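Local coordinates for protein transcriptional regulator, TetR family (Agrobacterium tumefaciens, PDB 3C2B) that probably binds operator DNA through an N-terminal helix-turn-helix domain and regulates transcription, as members of the TetR family do, at residues A[15-20]-A[53-58]; A[22-27]-A[39-44]; A[66-71]-A[128-133]. All coordinates share one frame; numbering follows the deposited sequence.

Overall arrangement
The three contacts lie on the same side of the chain's centre. Contacts 1 and 2 both use helix 15-31 and pack it against the two helices of the predicted helix-turn-helix, 49-56 and 38-45. Their centres are 11 Å apart, and Val20 of contact 1 touches Leu41 of contact 2. Contact 3 lies nearer the centre of the chain and joins helix 59-71 to helix 127-134 of the C-terminal part. All three are partly buried. Contact 1 is aromatic and aliphatic packing, contact 2 is aliphatic packing with close approach to backbone, and contact 3 adds a hydrogen bond to its leucine and isoleucine packing.

Contact 1. Residues A[15-20]-A[53-58]; sequences PRQNAV and YKWFGD
Trp55 meets three side chains of helix 15-31: Arg16, Gln17 and Val20. Its CB does not reach the other segment but lies 3.5 Å above the plane of the Phe56 ring, over the ring centre. CG is set anti to the carbonyl carbon (chi1 -70°), and from there the indole extends toward residues 16-20. Gln17 CG lies over one face of the indole, 4.4 Å from Trp55 CG. The six-membered ring does the rest of the touching. Its CZ3 is the atom closest to Val20, 3.5 Å from Val20 CG2, and the two side chains cross at about a right angle. Trp55 CH2, at the far end, has two neighbours, Val20 CG2 and, 4.0 Å away, Arg16 NE. CZ2 is reached by Arg16 CG.

The guanidinium of Arg16 stands steeply to the indole, with the planes 77° apart. Its polar end turns to backbone carbonyls at the end of helix 38-45 and just past it: NH1 donates to Ala45 O, and NH2 makes a weak bond to Asn46 O. The other branch of Val20 is shared. CG1 is 4.2 Å from Phe56 CZ, near the plane of that ring and at its edge, and also touches the indole.

No hydrogen bond joins the two segments. Helix 49-56 is the second helix of the predicted helix-turn-helix, probably the recognition helix as in TetR relatives, and helix 15-31 packs on it. Gly57, with positive phi, is the first residue to leave the helical conformation, and Asp58 then takes the N-cap position of helix 59-71. Trp55 also touches Cys47, in the link between helices 38-45 and 49-56. Val20 reaches Ala45 of helix 38-45, while Phe56 packs on Leu62 and Ala65 of helix 59-71.

Contact 2. Residues A[22-27]-A[39-44]; sequences DQALRL and SGLARA
Gln23, Ala24 and Leu27 pack against Gly40, Leu41 and Ala44 in a helix-helix contact of the N-terminal domain. It is mostly apolar and has no hydrogen bond between the segments. The axes of 22-27 and 39-44 come within 9.6 Å and cross at 123°, nearer antiparallel than parallel.

Leu41 enters from the 39-44 side. Its CG is anti to the backbone N (chi1 -164°), which sends the branched end toward the facing helix although the CB does not point straight at it. CD2 then lies against the backbone and side chains of residues 23 and 24. Leu41 CD2 is 3.5 Å from Ala24 N and also touches Gln23 CB. The methyl sits close to the helix surface, beside the Ala24 CB.

Helix 38-45 is the first helix of the predicted helix-turn-helix, and helix 15-31 packs against it. Together with helix 49-56 they form the three-helix domain that binds DNA in TetR regulators, and probably does so here.

Leu27 reaches across from helix 15-31. Its CD1 rests on the bare backbone where Gly40 joins Leu41, 3.7 Å from Leu41 N. The same CD1 touches Leu41 CD2 at 3.9 Å, so each leucine offers a methyl to the other. Gln23 closes the end near Ala44. Its CG lies alongside the Ala44 carbonyl, 3.8 Å from Ala44 O. The bend at chi2 (-40°) then turns the amide so that NE2 passes near Ala44 CB. Leu36, in the loop before helix 38-45, packs on both Ala24 and Leu27, and Cys47 touches Leu41.

Contact 3. Residues A[66-71]-A[128-133]; sequences MITFQQ and GDLLLE
Ile67, Thr68 and Gln71 of helix 59-71 pack on Leu130 and Leu131 of helix 127-134. In the all-helical TetR fold, this joins the helix that follows the helix-turn-helix to the C-terminal part of the chain. The two segments run nearly parallel, 19° apart, with axes 10.5 Å apart at closest.

The apolar packing is carried by branched ends. Ile67 and Leu131 cross at about a right angle. Ile67 CD1 is 3.3 Å from Leu131 CD2, tighter than usual van der Waals contact. Ile67 CG2 reaches both leucines, touching Leu131 CD1 and Leu130 CD2. Thr68 turns its methyl, not its hydroxyl, to this side: CG2 lies across the end of Leu130, 3.6 Å from Leu130 CD2. Its OG1 bonds weakly to Ala64 O in its own helix. Beyond the pair, Leu131 packs on Asn113 and Ala116 of helix 107-120, and Leu132 touches Arg179 of the second subunit.

The polar link comes from Gln71. The chain is extended beyond CG (chi2 179°), which carries the amide across to the backbone of the facing helix. OE1 lies against Leu130 CD2. NE2 donates to Leu130 O at 3.1 Å, and the bond is nearly straight at 167°. Leu130 O lies close to the Gln71 amide plane, but NE2 stands above the Leu130 carbonyl plane, 54° out of it.

Contact 1. Residues A[15-20]-A[53-58]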
loop_
_atom_site.group_PDB
_atom_site.type_symbol
_atom_site.label_atom_id
_atom_site.label_comp_id
_atom_site.label_asym_id
_atom_site.label_seq_id
_atom_site.Cartn_x
_atom_site.Cartn_y
_atom_site.Cartn_z
ATOM N N PRO A 15 -4.647 30.305 16.391
ATOM C CA PRO A 15 -5.684 29.797 17.312
ATOM C C PRO A 15 -6.997 29.385 16.637
ATOM O O PRO A 15 -7.432 28.229 16.757
ATOM C CB PRO A 15 -5.927 30.987 18.240
ATOM C CG PRO A 15 -4.598 31.668 18.315
ATOM C CD PRO A 15 -3.845 31.366 17.031
ATOM N N ARG A 16 -7.606 30.327 15.922
ATOM C CA ARG A 16 -8.858 30.089 15.213
ATOM C C ARG A 16 -8.677 29.168 13.991
ATOM O O ARG A 16 -9.518 28.278 13.738
ATOM C CB ARG A 16 -9.485 31.429 14.809
ATOM C CG ARG A 16 -10.776 31.345 14.002
ATOM C CD ARG A 16 -11.865 30.533 14.701
ATOM N NE ARG A 16 -13.174 30.757 14.091
ATOM C CZ ARG A 16 -14.154 29.858 14.036
ATOM N NH1 ARG A 16 -13.987 28.642 14.543
ATOM N NH2 ARG A 16 -15.303 30.175 13.454
ATOM N N GLN A 17 -7.607 29.399 13.229
ATOM C CA GLN A 17 -7.324 28.616 12.026
ATOM C C GLN A 17 -7.084 27.132 12.358
ATOM O O GLN A 17 -7.523 26.246 11.614
ATOM C CB GLN A 17 -6.141 29.207 11.260
ATOM C CG GLN A 17 -6.449 30.498 10.509
ATOM C CD GLN A 17 -5.196 31.131 9.924
ATOM O OE1 GLN A 17 -4.606 30.624 8.962
ATOM N NE2 GLN A 17 -4.785 32.254 10.506
ATOM N N ASN A 18 -6.412 26.885 13.488
ATOM C CA ASN A 18 -6.204 25.536 14.019
ATOM C C ASN A 18 -7.503 24.828 14.465
ATOM O O ASN A 18 -7.785 23.711 14.006
ATOM C CB ASN A 18 -5.147 25.548 15.126
ATOM C CG ASN A 18 -3.774 25.985 14.619
ATOM O OD1 ASN A 18 -3.514 25.998 13.413
ATOM N ND2 ASN A 18 -2.892 26.348 15.541
ATOM N N ALA A 19 -8.299 25.470 15.323
ATOM C CA ALA A 19 -9.584 24.909 15.742
ATOM C C ALA A 19 -10.428 24.466 14.539
ATOM O O ALA A 19 -11.060 23.401 14.576
ATOM C CB ALA A 19 -10.347 25.900 16.582
ATOM N N VAL A 20 -10.420 25.283 13.479
ATOM C CA VAL A 20 -11.166 25.019 12.242
ATOM C C VAL A 20 -10.633 23.776 11.490
ATOM O O VAL A 20 -11.391 22.890 11.069
ATOM C CB VAL A 20 -11.165 26.283 11.310
ATOM C CG1 VAL A 20 -11.510 25.926 9.852
ATOM C CG2 VAL A 20 -12.118 27.383 11.850
ATOM N N TYR A 53 -12.309 31.083 2.332
ATOM C CA TYR A 53 -11.560 31.581 1.181
ATOM C C TYR A 53 -10.317 32.417 1.545
ATOM O O TYR A 53 -9.234 32.176 1.002
ATOM C CB TYR A 53 -12.485 32.341 0.220
ATOM C CG TYR A 53 -11.800 32.843 -1.036
ATOM C CD1 TYR A 53 -11.419 34.184 -1.162
ATOM C CD2 TYR A 53 -11.531 31.977 -2.102
ATOM C CE1 TYR A 53 -10.784 34.650 -2.315
ATOM C CE2 TYR A 53 -10.891 32.431 -3.261
ATOM C CZ TYR A 53 -10.527 33.769 -3.360
ATOM O OH TYR A 53 -9.905 34.222 -4.501
ATOM N N LYS A 54 -10.462 33.384 2.455
ATOM C CA LYS A 54 -9.330 34.257 2.825
ATOM C C LYS A 54 -8.354 33.604 3.816
ATOM O O LYS A 54 -7.236 34.091 4.003
ATOM C CB LYS A 54 -9.791 35.661 3.280
ATOM C CG LYS A 54 -9.864 35.920 4.789
ATOM C CD LYS A 54 -11.260 35.664 5.347
ATOM C CE LYS A 54 -11.408 36.147 6.788
ATOM N NZ LYS A 54 -12.139 37.439 6.879
ATOM N N TRP A 55 -8.771 32.499 4.432
ATOM C CA TRP A 55 -7.877 31.712 5.282
ATOM C C TRP A 55 -6.932 30.818 4.468
ATOM O O TRP A 55 -5.716 30.815 4.712
ATOM C CB TRP A 55 -8.666 30.855 6.285
ATOM C CG TRP A 55 -9.364 31.630 7.393
ATOM C CD1 TRP A 55 -9.107 32.910 7.803
ATOM C CD2 TRP A 55 -10.408 31.142 8.247
ATOM N NE1 TRP A 55 -9.944 33.258 8.843
ATOM C CE2 TRP A 55 -10.749 32.187 9.135
ATOM C CE3 TRP A 55 -11.094 29.921 8.341
ATOM C CZ2 TRP A 55 -11.745 32.048 10.107
ATOM C CZ3 TRP A 55 -12.093 29.792 9.309
ATOM C CH2 TRP A 55 -12.404 30.846 10.176
ATOM N N PHE A 56 -7.502 30.074 3.507
ATOM C CA PHE A 56 -6.799 28.968 2.816
ATOM C C PHE A 56 -6.823 29.040 1.277
ATOM O O PHE A 56 -6.552 28.037 0.605
ATOM C CB PHE A 56 -7.353 27.581 3.251
ATOM C CG PHE A 56 -7.704 27.474 4.721
ATOM C CD1 PHE A 56 -9.009 27.173 5.106
ATOM C CD2 PHE A 56 -6.730 27.678 5.724
ATOM C CE1 PHE A 56 -9.347 27.070 6.459
ATOM C CE2 PHE A 56 -7.058 27.586 7.084
ATOM C CZ PHE A 56 -8.369 27.280 7.452
ATOM N N GLY A 57 -7.145 30.205 0.717
ATOM C CA GLY A 57 -7.270 30.340 -0.736
ATOM C C GLY A 57 -8.550 29.701 -1.245
ATOM O O GLY A 57 -9.637 30.212 -0.995
ATOM N N ASP A 58 -8.423 28.582 -1.956
ATOM C CA ASP A 58 -9.579 27.852 -2.493
ATOM C C ASP A 58 -9.759 26.487 -1.812
ATOM O O ASP A 58 -9.139 26.215 -0.784
ATOM C CB ASP A 58 -9.457 27.698 -4.021
ATOM C CG ASP A 58 -8.025 27.432 -4.478
ATOM O OD1 ASP A 58 -7.252 28.406 -4.596
ATOM O OD2 ASP A 58 -7.672 26.258 -4.730
#

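Contact 2. Residues A[22-27]-A[39-44]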
loop_
_atom_site.group_PDB
_atom_site.type_symbol
_atom_site.label_atom_id
_atom_site.label_comp_id
_atom_site.label_asym_id
_atom_site.label_seq_id
_atom_site.Cartn_x
_atom_site.Cartn_y
_atom_site.Cartn_z
ATOM N N ASP A 22 -8.965 21.383 12.805
ATOM C CA ASP A 22 -9.377 20.234 13.623
ATOM C C ASP A 22 -10.779 19.709 13.287
ATOM O O ASP A 22 -11.014 18.503 13.308
ATOM C CB ASP A 22 -9.280 20.539 15.117
ATOM C CG ASP A 22 -7.894 20.252 15.697
ATOM O OD1 ASP A 22 -7.090 19.485 15.108
ATOM O OD2 ASP A 22 -7.616 20.811 16.784
ATOM N N GLN A 23 -11.707 20.608 12.981
ATOM C CA GLN A 23 -13.039 20.196 12.535
ATOM C C GLN A 23 -12.995 19.514 11.171
ATOM O O GLN A 23 -13.741 18.550 10.913
ATOM C CB GLN A 23 -14.001 21.386 12.491
ATOM C CG GLN A 23 -14.542 21.828 13.857
ATOM C CD GLN A 23 -14.874 20.660 14.779
ATOM O OE1 GLN A 23 -14.437 20.635 15.929
ATOM N NE2 GLN A 23 -15.639 19.685 14.276
ATOM N N ALA A 24 -12.112 20.019 10.307
ATOM C CA ALA A 24 -11.994 19.529 8.936
ATOM C C ALA A 24 -11.353 18.132 8.901
ATOM O O ALA A 24 -11.812 17.250 8.160
ATOM C CB ALA A 24 -11.236 20.530 8.062
ATOM N N LEU A 25 -10.312 17.949 9.712
ATOM C CA LEU A 25 -9.709 16.634 9.974
ATOM C C LEU A 25 -10.748 15.641 10.517
ATOM O O LEU A 25 -10.829 14.515 10.030
ATOM C CB LEU A 25 -8.523 16.760 10.946
ATOM C CG LEU A 25 -7.120 17.051 10.380
ATOM C CD1 LEU A 25 -7.134 17.943 9.131
ATOM C CD2 LEU A 25 -6.157 17.593 11.446
ATOM N N ARG A 26 -11.535 16.084 11.504
ATOM C CA ARG A 26 -12.642 15.312 12.074
ATOM C C ARG A 26 -13.659 14.859 11.012
ATOM O O ARG A 26 -13.997 13.676 10.957
ATOM C CB ARG A 26 -13.336 16.114 13.186
ATOM C CG ARG A 26 -14.709 15.584 13.624
ATOM C CD ARG A 26 -15.041 15.977 15.072
ATOM N NE ARG A 26 -14.223 15.214 16.032
ATOM C CZ ARG A 26 -14.189 15.414 17.354
ATOM N NH1 ARG A 26 -14.930 16.361 17.930
ATOM N NH2 ARG A 26 -13.398 14.656 18.106
ATOM N N LEU A 27 -14.146 15.796 10.191
ATOM C CA LEU A 27 -15.135 15.471 9.142
ATOM C C LEU A 27 -14.594 14.403 8.210
ATOM O O LEU A 27 -15.302 13.484 7.802
ATOM C CB LEU A 27 -15.502 16.707 8.312
ATOM C CG LEU A 27 -16.562 17.681 8.836
ATOM C CD1 LEU A 27 -16.571 18.937 7.964
ATOM C CD2 LEU A 27 -17.967 17.049 8.889
ATOM N N SER A 39 -19.721 23.822 2.939
ATOM C CA SER A 39 -20.873 23.975 3.844
ATOM C C SER A 39 -20.857 23.045 5.062
ATOM O O SER A 39 -21.346 23.412 6.123
ATOM C CB SER A 39 -22.180 23.758 3.089
ATOM O OG SER A 39 -22.668 24.973 2.552
ATOM N N GLY A 40 -20.326 21.838 4.907
ATOM C CA GLY A 40 -20.227 20.916 6.024
ATOM C C GLY A 40 -19.313 21.550 7.049
ATOM O O GLY A 40 -19.653 21.645 8.228
ATOM N N LEU A 41 -18.168 22.032 6.579
ATOM C CA LEU A 41 -17.171 22.646 7.451
ATOM C C LEU A 41 -17.570 24.042 7.988
ATOM O O LEU A 41 -17.137 24.444 9.075
ATOM C CB LEU A 41 -15.805 22.677 6.760
ATOM C CG LEU A 41 -14.559 22.934 7.622
ATOM C CD1 LEU A 41 -14.320 24.441 7.849
ATOM C CD2 LEU A 41 -14.600 22.158 8.964
ATOM N N ALA A 42 -18.394 24.774 7.241
ATOM C CA ALA A 42 -19.002 25.997 7.791
ATOM C C ALA A 42 -19.878 25.660 9.005
ATOM O O ALA A 42 -19.784 26.335 10.043
ATOM C CB ALA A 42 -19.798 26.753 6.727
ATOM N N ARG A 43 -20.695 24.605 8.870
ATOM C CA ARG A 43 -21.591 24.111 9.925
ATOM C C ARG A 43 -20.813 23.605 11.135
ATOM O O ARG A 43 -21.083 24.036 12.257
ATOM C CB ARG A 43 -22.505 22.981 9.416
ATOM C CG ARG A 43 -23.626 23.349 8.419
ATOM C CD ARG A 43 -24.224 22.038 7.824
ATOM N NE ARG A 43 -24.911 22.184 6.527
ATOM C CZ ARG A 43 -26.165 22.617 6.350
ATOM N NH1 ARG A 43 -26.910 23.000 7.385
ATOM N NH2 ARG A 43 -26.680 22.682 5.122
ATOM N N ALA A 44 -19.859 22.687 10.893
ATOM C CA ALA A 44 -19.030 22.079 11.948
ATOM C C ALA A 44 -18.192 23.078 12.797
ATOM O O ALA A 44 -18.136 22.968 14.034
ATOM C CB ALA A 44 -18.135 20.998 11.345
#

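Contact 3. Residues A[66-71]-A[128-133]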
loop_
_atom_site.group_PDB
_atom_site.type_symbol
_atom_site.label_atom_id
_atom_site.label_comp_id
_atom_site.label_asym_id
_atom_site.label_seq_id
_atom_site.Cartn_x
_atom_site.Cartn_y
_atom_site.Cartn_z
HETATM N N MSE A 66 -4.757 21.511 5.726
HETATM C CA MSE A 66 -5.113 20.331 6.515
HETATM C C MSE A 66 -3.945 19.305 6.587
HETATM O O MSE A 66 -3.599 18.790 7.661
HETATM C CB MSE A 66 -6.356 19.653 5.904
HETATM C CG MSE A 66 -7.678 20.453 5.967
HETATM SE SE MSE A 66 -9.191 19.504 5.092
HETATM C CE MSE A 66 -9.222 17.867 6.165
ATOM N N ILE A 67 -3.359 19.008 5.432
ATOM C CA ILE A 67 -2.177 18.134 5.350
ATOM C C ILE A 67 -0.962 18.730 6.107
ATOM O O ILE A 67 -0.307 18.011 6.867
ATOM C CB ILE A 67 -1.799 17.795 3.879
ATOM C CG1 ILE A 67 -2.901 16.941 3.235
ATOM C CG2 ILE A 67 -0.422 17.095 3.797
ATOM C CD1 ILE A 67 -2.695 16.589 1.753
ATOM N N THR A 68 -0.666 20.024 5.915
ATOM C CA THR A 68 0.503 20.625 6.579
ATOM C C THR A 68 0.249 20.991 8.050
ATOM O O THR A 68 1.202 21.093 8.825
ATOM C CB THR A 68 1.096 21.816 5.802
ATOM O OG1 THR A 68 0.208 22.936 5.873
ATOM C CG2 THR A 68 1.340 21.437 4.345
ATOM N N PHE A 69 -1.014 21.201 8.423
ATOM C CA PHE A 69 -1.422 21.374 9.832
ATOM C C PHE A 69 -1.207 20.059 10.582
ATOM O O PHE A 69 -0.680 20.061 11.688
ATOM C CB PHE A 69 -2.906 21.807 9.913
ATOM C CG PHE A 69 -3.512 21.768 11.308
ATOM C CD1 PHE A 69 -3.174 22.727 12.269
ATOM C CD2 PHE A 69 -4.459 20.795 11.647
ATOM C CE1 PHE A 69 -3.749 22.697 13.558
ATOM C CE2 PHE A 69 -5.044 20.769 12.938
ATOM C CZ PHE A 69 -4.691 21.721 13.887
ATOM N N GLN A 70 -1.608 18.939 9.971
ATOM C CA GLN A 70 -1.438 17.652 10.624
ATOM C C GLN A 70 0.040 17.260 10.736
ATOM O O GLN A 70 0.517 16.923 11.827
ATOM C CB GLN A 70 -2.247 16.568 9.929
ATOM C CG GLN A 70 -2.025 15.171 10.497
ATOM C CD GLN A 70 -2.644 14.949 11.886
ATOM O OE1 GLN A 70 -3.266 15.839 12.470
ATOM N NE2 GLN A 70 -2.476 13.735 12.406
ATOM N N GLN A 71 0.744 17.326 9.604
ATOM C CA GLN A 71 2.191 17.083 9.522
ATOM C C GLN A 71 2.954 17.818 10.638
ATOM O O GLN A 71 4.031 17.376 11.030
ATOM C CB GLN A 71 2.749 17.423 8.107
ATOM C CG GLN A 71 2.384 16.355 7.010
ATOM C CD GLN A 71 2.885 16.635 5.563
ATOM O OE1 GLN A 71 3.445 17.677 5.258
ATOM N NE2 GLN A 71 2.636 15.697 4.677
ATOM N N GLY A 128 -0.989 14.968 -3.493
ATOM C CA GLY A 128 -0.208 13.730 -3.417
ATOM C C GLY A 128 1.263 13.971 -3.108
ATOM O O GLY A 128 1.864 13.235 -2.319
ATOM N N ASP A 129 1.826 15.028 -3.710
ATOM C CA ASP A 129 3.256 15.362 -3.552
ATOM C C ASP A 129 3.568 15.789 -2.129
ATOM O O ASP A 129 4.674 15.564 -1.642
ATOM C CB ASP A 129 3.722 16.457 -4.533
ATOM C CG ASP A 129 3.220 16.239 -5.959
ATOM O OD1 ASP A 129 1.979 16.283 -6.166
ATOM O OD2 ASP A 129 4.060 16.056 -6.866
ATOM N N LEU A 130 2.583 16.392 -1.465
ATOM C CA LEU A 130 2.747 16.841 -0.093
ATOM C C LEU A 130 2.914 15.660 0.864
ATOM O O LEU A 130 3.736 15.702 1.777
ATOM C CB LEU A 130 1.571 17.725 0.325
ATOM C CG LEU A 130 1.984 19.099 0.846
ATOM C CD1 LEU A 130 0.760 20.019 0.988
ATOM C CD2 LEU A 130 2.731 18.950 2.163
ATOM N N LEU A 131 2.145 14.599 0.656
ATOM C CA LEU A 131 2.322 13.390 1.471
ATOM C C LEU A 131 3.566 12.645 1.006
ATOM O O LEU A 131 4.334 12.125 1.822
ATOM C CB LEU A 131 1.096 12.475 1.404
ATOM C CG LEU A 131 -0.187 12.799 2.186
ATOM C CD1 LEU A 131 0.082 13.231 3.621
ATOM C CD2 LEU A 131 -0.940 13.862 1.456
ATOM N N LEU A 132 3.765 12.622 -0.312
ATOM C CA LEU A 132 4.922 11.979 -0.911
ATOM C C LEU A 132 6.249 12.638 -0.430
ATOM O O LEU A 132 7.214 11.942 -0.073
ATOM C CB LEU A 132 4.797 12.059 -2.448
ATOM C CG LEU A 132 4.828 10.823 -3.357
ATOM C CD1 LEU A 132 4.259 9.601 -2.665
ATOM C CD2 LEU A 132 4.094 11.130 -4.676
ATOM N N GLU A 133 6.282 13.973 -0.417
ATOM C CA GLU A 133 7.518 14.694 -0.143
ATOM C C GLU A 133 7.743 14.949 1.338
ATOM O O GLU A 133 8.892 15.005 1.755
ATOM C CB GLU A 133 7.581 16.036 -0.897
ATOM C CG GLU A 133 7.648 15.966 -2.426
ATOM C CD GLU A 133 7.239 17.289 -3.088
ATOM O OE1 GLU A 133 7.946 17.748 -4.010
ATOM O OE2 GLU A 133 6.203 17.877 -2.681
#